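Local coordinates for protein sugar kinase, pfkB family (Thermotoga maritima, PDB 2AJR) that probably phosphorylates a sugar phosphate with ATP, as a pfkB-family kinase of the phosphofructokinase type, and binds a magnesium ion, at residues A22-I27 with R105-I110. Sequence-based numbering, arbitrary orientation.
With ACT (acetate ion), chain D.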
# COMPACT_ATOMS: atom_id res chain seq x y z
N ALA A 22 -10.42 7.79 -0.48
CA ALA A 22 -9.20 6.99 -0.46
C ALA A 22 -7.97 7.84 -0.74
O ALA A 22 -8.07 8.86 -1.40
CB ALA A 22 -9.31 5.85 -1.45
N LEU A 23 -6.83 7.42 -0.20
CA LEU A 23 -5.54 7.84 -0.72
C LEU A 23 -5.14 6.87 -1.82
O LEU A 23 -5.08 5.67 -1.60
CB LEU A 23 -4.48 7.80 0.38
CG LEU A 23 -4.61 8.94 1.37
CD1 LEU A 23 -3.84 8.62 2.64
CD2 LEU A 23 -4.09 10.21 0.72
N ASP A 24 -4.89 7.39 -3.01
CA ASP A 24 -4.49 6.56 -4.13
C ASP A 24 -2.98 6.54 -4.17
O ASP A 24 -2.34 7.58 -4.28
CB ASP A 24 -5.03 7.13 -5.44
CG ASP A 24 -6.48 6.78 -5.68
OD1 ASP A 24 -6.85 5.60 -5.46
OD2 ASP A 24 -7.24 7.69 -6.11
N ARG A 25 -2.41 5.35 -4.04
CA ARG A 25 -1.00 5.16 -4.29
C ARG A 25 -0.80 4.54 -5.66
O ARG A 25 -1.02 3.34 -5.85
CB ARG A 25 -0.35 4.28 -3.24
CG ARG A 25 1.16 4.07 -3.52
CD ARG A 25 2.00 4.03 -2.26
NE ARG A 25 2.18 5.35 -1.66
CZ ARG A 25 3.03 6.28 -2.09
NH1 ARG A 25 3.81 6.08 -3.15
NH2 ARG A 25 3.10 7.43 -1.44
N GLU A 26 -0.36 5.36 -6.61
CA GLU A 26 -0.04 4.91 -7.97
C GLU A 26 1.45 4.55 -8.07
O GLU A 26 2.33 5.27 -7.59
CB GLU A 26 -0.39 6.00 -8.99
CG GLU A 26 -1.84 6.58 -8.93
CD GLU A 26 -1.89 8.13 -9.13
OE1 GLU A 26 -1.78 8.58 -10.31
OE2 GLU A 26 -2.03 8.88 -8.10
N ILE A 27 1.72 3.43 -8.69
CA ILE A 27 3.07 2.93 -8.84
C ILE A 27 3.19 2.54 -10.30
O ILE A 27 2.33 1.84 -10.82
CB ILE A 27 3.30 1.69 -7.96
CG1 ILE A 27 2.79 1.95 -6.54
CG2 ILE A 27 4.78 1.31 -7.93
CD1 ILE A 27 2.54 0.69 -5.76
N ARG A 105 -9.14 4.50 3.77
CA ARG A 105 -8.46 3.46 3.01
C ARG A 105 -7.34 4.00 2.13
O ARG A 105 -7.40 5.12 1.65
CB ARG A 105 -9.46 2.69 2.17
CG ARG A 105 -10.08 3.46 1.01
CD ARG A 105 -11.50 3.07 0.87
NE ARG A 105 -12.22 3.74 -0.21
CZ ARG A 105 -12.50 3.19 -1.39
NH1 ARG A 105 -12.11 1.96 -1.68
NH2 ARG A 105 -13.16 3.88 -2.30
N GLU A 106 -6.30 3.21 1.94
CA GLU A 106 -5.31 3.53 0.93
C GLU A 106 -5.48 2.47 -0.15
O GLU A 106 -5.33 1.29 0.13
CB GLU A 106 -3.88 3.53 1.48
CG GLU A 106 -2.81 3.92 0.43
CD GLU A 106 -1.33 3.89 0.93
OE1 GLU A 106 -0.98 3.00 1.73
OE2 GLU A 106 -0.52 4.74 0.48
N ASN A 107 -5.83 2.90 -1.36
CA ASN A 107 -5.90 2.00 -2.51
C ASN A 107 -4.59 2.01 -3.28
O ASN A 107 -3.85 3.00 -3.26
CB ASN A 107 -7.06 2.37 -3.44
CG ASN A 107 -8.40 2.15 -2.79
OD1 ASN A 107 -8.51 1.49 -1.75
ND2 ASN A 107 -9.43 2.72 -3.37
N ILE A 108 -4.33 0.92 -3.98
CA ILE A 108 -3.08 0.75 -4.72
C ILE A 108 -3.36 0.46 -6.19
O ILE A 108 -4.15 -0.41 -6.51
CB ILE A 108 -2.23 -0.38 -4.09
CG1 ILE A 108 -1.75 0.05 -2.69
CG2 ILE A 108 -1.05 -0.71 -4.98
CD1 ILE A 108 -1.15 -1.03 -1.87
N GLU A 109 -2.74 1.23 -7.08
CA GLU A 109 -2.88 1.03 -8.52
C GLU A 109 -1.48 0.90 -9.11
O GLU A 109 -0.67 1.82 -9.01
CB GLU A 109 -3.65 2.19 -9.16
CG GLU A 109 -5.06 2.45 -8.58
CD GLU A 109 -5.07 3.50 -7.46
OE1 GLU A 109 -4.11 4.28 -7.37
OE2 GLU A 109 -6.03 3.54 -6.66
N ILE A 110 -1.19 -0.26 -9.68
CA ILE A 110 0.06 -0.52 -10.36
C ILE A 110 -0.20 -0.42 -11.87
O ILE A 110 -1.04 -1.13 -12.41
CB ILE A 110 0.62 -1.90 -9.98
CG1 ILE A 110 0.81 -1.97 -8.45
CG2 ILE A 110 1.95 -2.17 -10.71
CD1 ILE A 110 0.89 -3.36 -7.89
C ACT D . -10.60 6.02 -6.51
O ACT D . -9.94 5.15 -5.81
OXT ACT D . -9.98 7.03 -6.99
CH3 ACT D . -12.08 5.93 -6.73
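Leu23, Arg25 and Ile27 each give a backbone N-H to the strand 105-110, and Asn107 and Glu109 return theirs, joining two parallel strands at the middle of a four-stranded sheet. The straightest of these bonds, Arg25 N to Asn107 O at 2.9 Å (175°), lies midway. This small sheet, meeting its copy in the second subunit, is consistent with the lid of ribokinase-like kinases.

The tight apolar part is at the buried Ile27 end: its CD1 reaches over CG2 of Ile108 at 3.9 Å and lies alongside CG1 of Ile110 at 4.2 Å. The second subunit packs onto this same face, Ile27 and Ile108 each meeting the other's counterpart there. The polar part is looser, and Arg25 is only partly buried. Arg25 throws CG anti to its N (chi1 179°) and then bends, which brings NE beside Glu106 OE2 at 3.5 Å, a weak salt bridge with the carboxylate oxygen at the guanidinium edge. Glu106 has its stronger partner in Arg25 of the second subunit.

On the other face the Glu109 chain bends beyond CB, carrying OE2 to 2.5 Å from Asp24 OD1, their carboxylate planes 72° apart. Lys310 pairs with Asp24 OD2, and an acetate is weakly held by Asn107 ND2 (3.5 Å to its O). With an alanine in place of Asp24, Lys310 would probably lose its salt bridge and Glu109 the oxygen its carboxylate abuts. Glu26 OE1 takes the backbone N-H of Lys310, and its side chain touches Glu309, a magnesium ligand. One face thus helps join the subunits, while the other crowds like charges together, with Lys310 as a counter-charge.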